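Local coordinates for DNA polymerase (Bacillus phage phi29, PDB 2PY5), which copies the phage genome by protein-primed, strand-displacing DNA synthesis with high processivity and fidelity, and proofreads with a 3'-5' exonuclease, at residues Gly245-Val250 against Ala484-Phe489; Gln446-Arg451 against Ile460-Thr465; Ala66-Ile71 against Gly563-Val568. The protein carries 2 engineered substitutions. All blocks are in the same frame, centred on the assembly; numbering follows the deposited sequence.

Contact 1 (Gly245-Val250 against Ala484-Phe489). With EDO (1,2-ethanediol), chain B.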
loop_
_atom_site.group_PDB
_atom_site.type_symbol
_atom_site.label_atom_id
_atom_site.label_comp_id
_atom_site.label_asym_id
_atom_site.label_seq_id
_atom_site.Cartn_x
_atom_site.Cartn_y
_atom_site.Cartn_z
ATOM N N GLY F 245 -25.087 -12.770 -8.385
ATOM C CA GLY F 245 -23.845 -12.626 -9.114
ATOM C C GLY F 245 -22.717 -13.328 -8.400
ATOM O O GLY F 245 -22.928 -13.973 -7.371
ATOM N N MET F 246 -21.517 -13.207 -8.935
ATOM C CA MET F 246 -20.394 -13.959 -8.399
ATOM C C MET F 246 -19.107 -13.191 -8.611
ATOM O O MET F 246 -19.024 -12.329 -9.485
ATOM C CB MET F 246 -20.333 -15.358 -9.060
ATOM C CG MET F 246 -20.027 -15.336 -10.548
ATOM S SD MET F 246 -20.383 -16.888 -11.417
ATOM C CE MET F 246 -19.783 -18.110 -10.249
ATOM N N VAL F 247 -18.108 -13.532 -7.798
ATOM C CA VAL F 247 -16.804 -12.864 -7.828
ATOM C C VAL F 247 -15.712 -13.895 -8.035
ATOM O O VAL F 247 -15.694 -14.911 -7.378
ATOM C CB VAL F 247 -16.556 -12.139 -6.499
ATOM C CG1 VAL F 247 -15.180 -11.489 -6.461
ATOM C CG2 VAL F 247 -17.661 -11.089 -6.267
ATOM N N PHE F 248 -14.799 -13.586 -8.954
ATOM C CA PHE F 248 -13.588 -14.362 -9.171
ATOM C C PHE F 248 -12.394 -13.492 -8.831
ATOM O O PHE F 248 -12.389 -12.309 -9.157
ATOM C CB PHE F 248 -13.492 -14.786 -10.623
ATOM C CG PHE F 248 -14.568 -15.739 -11.051
ATOM C CD1 PHE F 248 -15.759 -15.269 -11.594
ATOM C CD2 PHE F 248 -14.388 -17.112 -10.932
ATOM C CE1 PHE F 248 -16.743 -16.149 -12.000
ATOM C CE2 PHE F 248 -15.366 -17.989 -11.350
ATOM C CZ PHE F 248 -16.558 -17.491 -11.874
ATOM N N ASP F 249 -11.377 -14.105 -8.209
ATOM C CA ASP F 249 -10.183 -13.399 -7.786
ATOM C C ASP F 249 -8.962 -14.222 -8.197
ATOM O O ASP F 249 -8.891 -15.399 -7.879
ATOM C CB ASP F 249 -10.245 -13.218 -6.268
ATOM C CG ASP F 249 -9.207 -12.269 -5.732
ATOM O OD1 ASP F 249 -8.392 -11.734 -6.508
ATOM O OD2 ASP F 249 -9.223 -12.042 -4.501
ATOM N N VAL F 250 -8.008 -13.592 -8.887
ATOM C CA VAL F 250 -6.788 -14.320 -9.261
ATOM C C VAL F 250 -6.045 -14.734 -7.982
ATOM O O VAL F 250 -5.944 -13.959 -7.036
ATOM C CB VAL F 250 -5.873 -13.470 -10.148
ATOM C CG1 VAL F 250 -4.591 -14.254 -10.505
ATOM C CG2 VAL F 250 -6.610 -13.012 -11.402
ATOM N N ALA F 484 -9.831 -17.892 -8.765
ATOM C CA ALA F 484 -10.641 -18.599 -7.771
ATOM C C ALA F 484 -12.047 -18.043 -7.833
ATOM O O ALA F 484 -12.237 -16.835 -7.895
ATOM C CB ALA F 484 -10.085 -18.389 -6.377
ATOM N N HIS F 485 -13.035 -18.926 -7.794
ATOM C CA HIS F 485 -14.405 -18.503 -7.536
ATOM C C HIS F 485 -14.467 -18.190 -6.044
ATOM O O HIS F 485 -14.449 -19.090 -5.188
ATOM C CB HIS F 485 -15.394 -19.590 -7.938
ATOM C CG HIS F 485 -16.824 -19.251 -7.633
ATOM N ND1 HIS F 485 -17.816 -20.212 -7.590
ATOM C CD2 HIS F 485 -17.425 -18.068 -7.340
ATOM C CE1 HIS F 485 -18.969 -19.627 -7.301
ATOM N NE2 HIS F 485 -18.756 -18.334 -7.123
ATOM N N GLU F 486 -14.510 -16.908 -5.735
ATOM C CA GLU F 486 -14.344 -16.429 -4.381
ATOM C C GLU F 486 -15.656 -16.416 -3.611
ATOM O O GLU F 486 -15.682 -16.747 -2.416
ATOM C CB GLU F 486 -13.757 -15.023 -4.429
ATOM C CG GLU F 486 -13.457 -14.403 -3.093
ATOM C CD GLU F 486 -12.594 -13.194 -3.258
ATOM O OE1 GLU F 486 -13.153 -12.086 -3.442
ATOM O OE2 GLU F 486 -11.348 -13.352 -3.257
ATOM N N SER F 487 -16.730 -15.991 -4.277
ATOM C CA SER F 487 -18.011 -15.842 -3.608
ATOM C C SER F 487 -19.134 -15.742 -4.605
ATOM O O SER F 487 -18.915 -15.553 -5.815
ATOM C CB SER F 487 -18.021 -14.595 -2.732
ATOM O OG SER F 487 -17.833 -13.451 -3.519
ATOM N N THR F 488 -20.341 -15.902 -4.078
ATOM C CA THR F 488 -21.577 -15.692 -4.830
ATOM C C THR F 488 -22.498 -14.858 -3.969
ATOM O O THR F 488 -22.580 -15.086 -2.766
ATOM C CB THR F 488 -22.249 -17.028 -5.182
ATOM O OG1 THR F 488 -21.301 -17.870 -5.857
ATOM C CG2 THR F 488 -23.500 -16.827 -6.049
ATOM N N PHE F 489 -23.155 -13.866 -4.583
ATOM C CA PHE F 489 -24.067 -12.992 -3.844
ATOM C C PHE F 489 -25.514 -13.095 -4.320
ATOM O O PHE F 489 -25.789 -13.479 -5.460
ATOM C CB PHE F 489 -23.563 -11.527 -3.830
ATOM C CG PHE F 489 -23.334 -10.907 -5.207
ATOM C CD1 PHE F 489 -24.390 -10.361 -5.938
ATOM C CD2 PHE F 489 -22.048 -10.787 -5.714
ATOM C CE1 PHE F 489 -24.167 -9.746 -7.165
ATOM C CE2 PHE F 489 -21.819 -10.174 -6.924
ATOM C CZ PHE F 489 -22.909 -9.654 -7.652
HETATM C C1 EDO B . -18.336 -19.657 -3.582
HETATM O O1 EDO B . -16.920 -19.845 -3.494
HETATM C C2 EDO B . -19.022 -20.998 -3.815
HETATM O O2 EDO B . -18.478 -22.014 -2.955
#

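Contact 2 (Gln446-Arg451 against Ile460-Thr465)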
loop_
_atom_site.group_PDB
_atom_site.type_symbol
_atom_site.label_atom_id
_atom_site.label_comp_id
_atom_site.label_asym_id
_atom_site.label_seq_id
_atom_site.Cartn_x
_atom_site.Cartn_y
_atom_site.Cartn_z
ATOM N N GLN F 446 -13.245 -9.126 -20.428
ATOM C CA GLN F 446 -13.689 -8.973 -21.802
ATOM C C GLN F 446 -14.302 -10.270 -22.344
ATOM O O GLN F 446 -15.305 -10.248 -23.050
ATOM C CB GLN F 446 -12.540 -8.521 -22.690
ATOM C CG GLN F 446 -12.926 -8.225 -24.120
ATOM C CD GLN F 446 -13.935 -7.103 -24.229
ATOM O OE1 GLN F 446 -13.708 -6.009 -23.692
ATOM N NE2 GLN F 446 -15.041 -7.347 -24.926
ATOM N N ALA F 447 -13.700 -11.399 -21.977
ATOM C CA ALA F 447 -14.245 -12.712 -22.346
ATOM C C ALA F 447 -15.644 -12.923 -21.793
ATOM O O ALA F 447 -16.444 -13.686 -22.368
ATOM C CB ALA F 447 -13.327 -13.807 -21.851
ATOM N N CYS F 448 -15.919 -12.270 -20.654
ATOM C CA CYS F 448 -17.205 -12.345 -19.968
ATOM C C CYS F 448 -18.009 -11.059 -20.126
ATOM O O CYS F 448 -18.790 -10.701 -19.236
ATOM C CB CYS F 448 -16.968 -12.613 -18.480
ATOM S SG CYS F 448 -16.064 -14.145 -18.129
ATOM N N TYR F 449 -17.819 -10.360 -21.246
ATOM C CA TYR F 449 -18.406 -9.035 -21.426
ATOM C C TYR F 449 -19.908 -8.969 -21.187
ATOM O O TYR F 449 -20.400 -7.971 -20.660
ATOM C CB TYR F 449 -18.082 -8.484 -22.820
ATOM C CG TYR F 449 -18.539 -7.057 -23.019
ATOM C CD1 TYR F 449 -17.814 -5.996 -22.485
ATOM C CD2 TYR F 449 -19.699 -6.774 -23.720
ATOM C CE1 TYR F 449 -18.225 -4.682 -22.648
ATOM C CE2 TYR F 449 -20.117 -5.454 -23.904
ATOM C CZ TYR F 449 -19.376 -4.417 -23.356
ATOM O OH TYR F 449 -19.783 -3.108 -23.525
ATOM N N ASP F 450 -20.636 -10.021 -21.575
ATOM C CA ASP F 450 -22.099 -10.039 -21.425
ATOM C C ASP F 450 -22.592 -10.042 -19.970
ATOM O O ASP F 450 -23.761 -9.766 -19.715
ATOM C CB ASP F 450 -22.728 -11.206 -22.211
ATOM C CG ASP F 450 -22.191 -12.590 -21.799
ATOM O OD1 ASP F 450 -22.661 -13.592 -22.386
ATOM O OD2 ASP F 450 -21.314 -12.704 -20.932
ATOM N N ARG F 451 -21.685 -10.353 -19.040
ATOM C CA ARG F 451 -22.021 -10.484 -17.619
ATOM C C ARG F 451 -21.176 -9.587 -16.715
ATOM O O ARG F 451 -21.403 -9.550 -15.525
ATOM C CB ARG F 451 -21.856 -11.948 -17.201
ATOM C CG ARG F 451 -22.866 -12.887 -17.867
ATOM C CD ARG F 451 -22.523 -14.346 -17.586
ATOM N NE ARG F 451 -22.529 -14.646 -16.152
ATOM C CZ ARG F 451 -22.221 -15.826 -15.619
ATOM N NH1 ARG F 451 -21.869 -16.843 -16.400
ATOM N NH2 ARG F 451 -22.258 -15.985 -14.303
ATOM N N ILE F 460 -12.832 -9.954 -10.775
ATOM C CA ILE F 460 -13.938 -9.629 -11.680
ATOM C C ILE F 460 -15.258 -10.079 -11.049
ATOM O O ILE F 460 -15.359 -11.141 -10.450
ATOM C CB ILE F 460 -13.783 -10.237 -13.095
ATOM C CG1 ILE F 460 -13.738 -11.769 -13.072
ATOM C CG2 ILE F 460 -12.519 -9.654 -13.759
ATOM C CD1 ILE F 460 -13.640 -12.383 -14.476
ATOM N N HIS F 461 -16.266 -9.231 -11.184
ATOM C CA HIS F 461 -17.587 -9.468 -10.613
ATOM C C HIS F 461 -18.555 -9.602 -11.775
ATOM O O HIS F 461 -18.601 -8.710 -12.633
ATOM C CB HIS F 461 -18.026 -8.272 -9.766
ATOM C CG HIS F 461 -17.143 -7.974 -8.589
ATOM N ND1 HIS F 461 -17.641 -7.439 -7.419
ATOM C CD2 HIS F 461 -15.807 -8.099 -8.405
ATOM C CE1 HIS F 461 -16.652 -7.259 -6.566
ATOM N NE2 HIS F 461 -15.524 -7.651 -7.135
ATOM N N LEU F 462 -19.339 -10.683 -11.783
ATOM C CA LEU F 462 -20.264 -11.007 -12.878
ATOM C C LEU F 462 -21.691 -11.128 -12.359
ATOM O O LEU F 462 -21.917 -11.555 -11.230
ATOM C CB LEU F 462 -19.902 -12.361 -13.501
ATOM C CG LEU F 462 -18.482 -12.604 -14.020
ATOM C CD1 LEU F 462 -18.424 -13.975 -14.698
ATOM C CD2 LEU F 462 -18.039 -11.510 -14.958
ATOM N N THR F 463 -22.659 -10.823 -13.223
ATOM C CA THR F 463 -24.038 -11.230 -12.967
ATOM C C THR F 463 -24.160 -12.758 -13.119
ATOM O O THR F 463 -23.343 -13.399 -13.786
ATOM C CB THR F 463 -25.026 -10.550 -13.925
ATOM O OG1 THR F 463 -24.691 -10.885 -15.275
ATOM C CG2 THR F 463 -25.011 -9.028 -13.757
ATOM N N GLY F 464 -25.165 -13.350 -12.483
ATOM C CA GLY F 464 -25.364 -14.799 -12.554
ATOM C C GLY F 464 -24.462 -15.608 -11.639
ATOM O O GLY F 464 -23.480 -15.096 -11.098
ATOM N N THR F 465 -24.773 -16.897 -11.492
ATOM C CA THR F 465 -24.077 -17.729 -10.506
ATOM C C THR F 465 -23.342 -18.953 -11.088
ATOM O O THR F 465 -22.726 -19.698 -10.333
ATOM C CB THR F 465 -25.049 -18.197 -9.422
ATOM O OG1 THR F 465 -26.002 -19.084 -9.998
ATOM C CG2 THR F 465 -25.764 -17.004 -8.796
HETATM O O HOH W 1 -25.797 -9.396 -17.251
#

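Contact 3 (Ala66-Ile71 against Gly563-Val568). Engineered in segment 66-71: Ala66 (natural residue Asp). With nucleotides of chain A.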
loop_
_atom_site.group_PDB
_atom_site.type_symbol
_atom_site.label_atom_id
_atom_site.label_comp_id
_atom_site.label_asym_id
_atom_site.label_seq_id
_atom_site.Cartn_x
_atom_site.Cartn_y
_atom_site.Cartn_z
ATOM N N ALA F 66 2.574 10.167 15.622
ATOM C CA ALA F 66 3.396 10.427 16.814
ATOM C C ALA F 66 4.545 11.388 16.521
ATOM O O ALA F 66 4.882 12.231 17.342
ATOM C CB ALA F 66 3.953 9.107 17.387
ATOM N N GLY F 67 5.155 11.241 15.346
ATOM C CA GLY F 67 6.253 12.081 14.907
ATOM C C GLY F 67 5.979 13.562 14.978
ATOM O O GLY F 67 6.887 14.341 15.262
ATOM N N ALA F 68 4.742 13.968 14.702
ATOM C CA ALA F 68 4.365 15.386 14.810
ATOM C C ALA F 68 4.583 15.911 16.222
ATOM O O ALA F 68 5.086 17.025 16.404
ATOM C CB ALA F 68 2.927 15.587 14.392
ATOM N N PHE F 69 4.240 15.089 17.207
ATOM C CA PHE F 69 4.402 15.454 18.604
ATOM C C PHE F 69 5.873 15.553 18.988
ATOM O O PHE F 69 6.281 16.480 19.701
ATOM C CB PHE F 69 3.626 14.497 19.521
ATOM C CG PHE F 69 2.143 14.606 19.361
ATOM C CD1 PHE F 69 1.479 13.952 18.317
ATOM C CD2 PHE F 69 1.392 15.394 20.221
ATOM C CE1 PHE F 69 0.096 14.099 18.159
ATOM C CE2 PHE F 69 0.040 15.499 20.058
ATOM C CZ PHE F 69 -0.605 14.845 19.042
ATOM N N ILE F 70 6.678 14.609 18.487
ATOM C CA ILE F 70 8.104 14.576 18.750
ATOM C C ILE F 70 8.801 15.793 18.172
ATOM O O ILE F 70 9.601 16.433 18.846
ATOM C CB ILE F 70 8.705 13.262 18.186
ATOM C CG1 ILE F 70 8.227 12.066 19.001
ATOM C CG2 ILE F 70 10.231 13.297 18.136
ATOM C CD1 ILE F 70 8.447 10.753 18.330
ATOM N N ILE F 71 8.492 16.128 16.920
ATOM C CA ILE F 71 9.124 17.283 16.269
ATOM C C ILE F 71 8.686 18.606 16.924
ATOM O O ILE F 71 9.514 19.505 17.118
ATOM C CB ILE F 71 8.960 17.263 14.740
ATOM C CG1 ILE F 71 9.695 16.047 14.166
ATOM C CG2 ILE F 71 9.573 18.523 14.117
ATOM C CD1 ILE F 71 9.546 15.901 12.662
ATOM N N GLY F 563 1.667 21.865 18.915
ATOM C CA GLY F 563 1.869 20.672 19.726
ATOM C C GLY F 563 1.847 19.356 18.989
ATOM O O GLY F 563 2.490 18.403 19.400
ATOM N N GLY F 564 1.105 19.269 17.892
ATOM C CA GLY F 564 1.035 18.039 17.156
ATOM C C GLY F 564 -0.082 17.997 16.145
ATOM O O GLY F 564 -0.393 18.999 15.511
ATOM N N VAL F 565 -0.721 16.847 16.049
ATOM C CA VAL F 565 -1.792 16.600 15.087
ATOM C C VAL F 565 -3.066 16.264 15.856
ATOM O O VAL F 565 -3.036 15.422 16.751
ATOM C CB VAL F 565 -1.472 15.432 14.112
ATOM C CG1 VAL F 565 -2.737 14.957 13.363
ATOM C CG2 VAL F 565 -0.402 15.850 13.121
ATOM N N VAL F 566 -4.168 16.912 15.482
ATOM C CA VAL F 566 -5.503 16.497 15.915
ATOM C C VAL F 566 -6.226 15.860 14.741
ATOM O O VAL F 566 -6.198 16.383 13.630
ATOM C CB VAL F 566 -6.326 17.687 16.439
ATOM C CG1 VAL F 566 -7.781 17.280 16.696
ATOM C CG2 VAL F 566 -5.687 18.225 17.685
ATOM N N LEU F 567 -6.875 14.733 14.999
ATOM C CA LEU F 567 -7.720 14.061 14.029
ATOM C C LEU F 567 -9.117 14.623 14.217
ATOM O O LEU F 567 -9.778 14.338 15.218
ATOM C CB LEU F 567 -7.695 12.557 14.261
ATOM C CG LEU F 567 -6.310 11.930 14.034
ATOM C CD1 LEU F 567 -6.292 10.461 14.415
ATOM C CD2 LEU F 567 -5.930 12.112 12.576
ATOM N N VAL F 568 -9.513 15.506 13.306
ATOM C CA VAL F 568 -10.806 16.183 13.378
ATOM C C VAL F 568 -11.803 15.389 12.565
ATOM O O VAL F 568 -11.506 15.007 11.434
ATOM C CB VAL F 568 -10.701 17.604 12.794
ATOM C CG1 VAL F 568 -12.056 18.306 12.795
ATOM C CG2 VAL F 568 -9.690 18.421 13.569
ATOM P P DT A 7 -4.017 5.168 18.285
ATOM O OP1 DT A 7 -3.368 4.480 19.411
ATOM O OP2 DT A 7 -5.238 4.601 17.677
ATOM O "O5'" DT A 7 -4.412 6.663 18.692
ATOM C "C5'" DT A 7 -3.447 7.569 19.203
ATOM C "C4'" DT A 7 -4.151 8.878 19.513
ATOM O "O4'" DT A 7 -4.761 9.387 18.311
ATOM C "C3'" DT A 7 -5.303 8.799 20.518
ATOM O "O3'" DT A 7 -4.858 8.883 21.878
ATOM C "C2'" DT A 7 -6.094 10.042 20.138
ATOM C "C1'" DT A 7 -5.941 10.103 18.629
ATOM N N1 DT A 7 -7.100 9.516 17.864
ATOM C C2 DT A 7 -8.173 10.336 17.620
ATOM O O2 DT A 7 -8.230 11.493 17.995
ATOM N N3 DT A 7 -9.192 9.760 16.913
ATOM C C4 DT A 7 -9.240 8.467 16.431
ATOM O O4 DT A 7 -10.219 8.051 15.802
ATOM C C5 DT A 7 -8.085 7.655 16.719
ATOM C C7 DT A 7 -8.032 6.236 16.238
ATOM C C6 DT A 7 -7.072 8.203 17.413
ATOM P P DT A 6 -3.515 2.103 13.413
ATOM O OP1 DT A 6 -2.741 1.138 14.185
ATOM O OP2 DT A 6 -4.975 2.005 13.315
ATOM O "O5'" DT A 6 -3.285 3.568 14.035
ATOM C "C5'" DT A 6 -2.015 3.944 14.541
ATOM C "C4'" DT A 6 -2.091 5.410 14.897
ATOM O "O4'" DT A 6 -2.354 6.207 13.730
ATOM C "C3'" DT A 6 -3.232 5.737 15.853
ATOM O "O3'" DT A 6 -2.867 5.477 17.207
ATOM C "C2'" DT A 6 -3.481 7.210 15.557
ATOM C "C1'" DT A 6 -3.058 7.378 14.102
ATOM N N1 DT A 6 -4.193 7.517 13.143
ATOM C C2 DT A 6 -4.108 8.491 12.180
ATOM O O2 DT A 6 -3.163 9.246 12.064
ATOM N N3 DT A 6 -5.197 8.550 11.347
ATOM C C4 DT A 6 -6.319 7.738 11.374
ATOM O O4 DT A 6 -7.233 7.878 10.565
ATOM C C5 DT A 6 -6.325 6.717 12.392
ATOM C C7 DT A 6 -7.479 5.781 12.520
ATOM C C6 DT A 6 -5.269 6.655 13.226
HETATM O O HOH W 2 4.355 17.886 21.305
#

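Contact 1 (Gly245-Val250 against Ala484-Phe489)
Val247 O takes two backbone N-H groups of the facing strand: Glu486 N at 2.8 Å from Val247 O, and more weakly Ser487 N. Two residues thus face one, a classic beta bulge, and the antiparallel register slips by one between Val247 and Phe248. On either side of the bulge the pairing is regular, Gly245 bonding with Phe489 and Asp249 with Ala484 in both directions.

His485 lies on the face shared with Met246 and Phe248. The Met246 methyl sits over one face of its imidazole, CE 3.3 Å from His485 NE2, brought there by the bend at the end of the methionine chain (chi3 -42°), while an ethanediol molecule lies over the opposite face. In the ring plane, His485 NE2 donates to Thr488 OG1 at 2.9 Å, which helps to set the ring's rotation. At the Gly245 end of the pair, Gly245 CA packs 3.6 Å from the centroid of the Phe489 ring, over its face.

Asp249 is on the Val247 face, and the bulge residue Glu486 leans in beside it, its OE1 3.7 Å from Val247 CG1. Asp249 is a catalytic magnesium ligand, with Asp458 beside it. Strand 241-250 runs between 483-489 and 459-463 in the antiparallel sheet of the palm, and strand 499-509 packs on Val247, Ser487 and Phe489.

Contact 2 (Gln446-Arg451 against Ile460-Thr465)
Cys448 meets Leu462 through its CB, which lies 3.8 Å from Leu462 CD2; its sulfur, set beside the backbone N by chi1 -59°, comes only loosely up to Leu462 CD1. This is the first residue to leave helical geometry at the end of helix 427-447, and its carbonyl still accepts the N-H of Arg451, keeping the turn compact. Asp450 takes part through its backbone: a water donates to Asp450 O and also lies 2.7 Å from Thr463 OG1, bridging the turn to the strand.

The turn leads from the helix into the hairpin of strands 452-456 and 459-463, which carries the YCDTD motif with the catalytic Asp456 and Asp458, so the contact ties the hairpin's second strand back to the residues just before its first. Arg451 does most of the joining. Its carbonyl O accepts Thr463 N at 2.9 Å in the carbonyl plane, and Leu462 CA also approaches that oxygen. Its side chain passes obliquely across that of Thr463, CB 3.6 Å from Thr463 OG1, and bends at chi3 (60°) to turn the guanidinium side-on to the carbonyl of Thr463. NE at 2.8 Å and NH2 at 2.9 Å both grip Thr463 O, which lies in the guanidinium plane; two bonds to one atom hold the group's rotation. Leu462 CD1 lies over one guanidinium face, displaced toward the rim, and the NH2 end passes close to Gly464 C. NH2 has a further acceptor in Glu466 O, while Met246 of strand 241-250 and Pro468 pack against the arginine.

Contact 3 (Ala66-Ile71 against Gly563-Val568)
A backbone CA takes the place of a side chain over the Phe69 ring: Gly564 CA stands 3.9 Å from the ring centroid and only 6° off the normal, a CH-pi contact almost exactly above the centre. With no side chain on Gly564, strand and ring come this close. Carbonyls approach the same ring obliquely, Gly563 O 3.3 Å from Phe69 CD2 and Val565 O 3.4 Å from Phe69 CZ. Phe69 CG lies beside the backbone N (chi1 -67°), and from there the ring extends along the strand as far as Val565. The preceding residue, Ala68, presses its CB on Val565 CG2 at 3.6 Å.

The contact joins helix 63-76 of the exonuclease domain to the start of strand 564-573, which pairs with 551-561 in an antiparallel hairpin and lies in the C-terminal region involved in binding DNA and the terminal protein. No direct hydrogen bond links the segments, but a water donates to both Phe69 O, at 2.9 Å, and Gly563 O, at 2.7 Å. Phe69 takes part in binding the primer terminal protein, and its ring also meets Phe65 and Thr15, residues of the exonuclease site. Ala66, an engineered substitution for Asp in that site, faces away from the strand. Further along, Leu567 packs against two thymine bases of the single-stranded DNA, chain A: its CD1 lies 3.7 Å from both N1 of DT7 and C2 of DT6.

Contacts 1 and 2 are neighbours in one sheet, their centres 10 Å apart: strand 241-250 pairs with 483-489 in contact 1 and with 459-463 of contact 2 on its other edge. Met246 O lies 2.8 Å from Leu462 N and Phe248 O 2.9 Å from Ile460 N, probable hydrogen bonds; further along the same strands the side chains of Asp249 and Asp458 come within about 3 Å at the polymerase metal site. Contact 3 lies across the chain's centre, about 42 Å from contact 1 and 47 Å from contact 2 between centres, by the exonuclease site. The bound DNA touches Leu567 of segment 563-568, but its nearest atoms remain about 16 Å from contact 1 and 15 Å from contact 2.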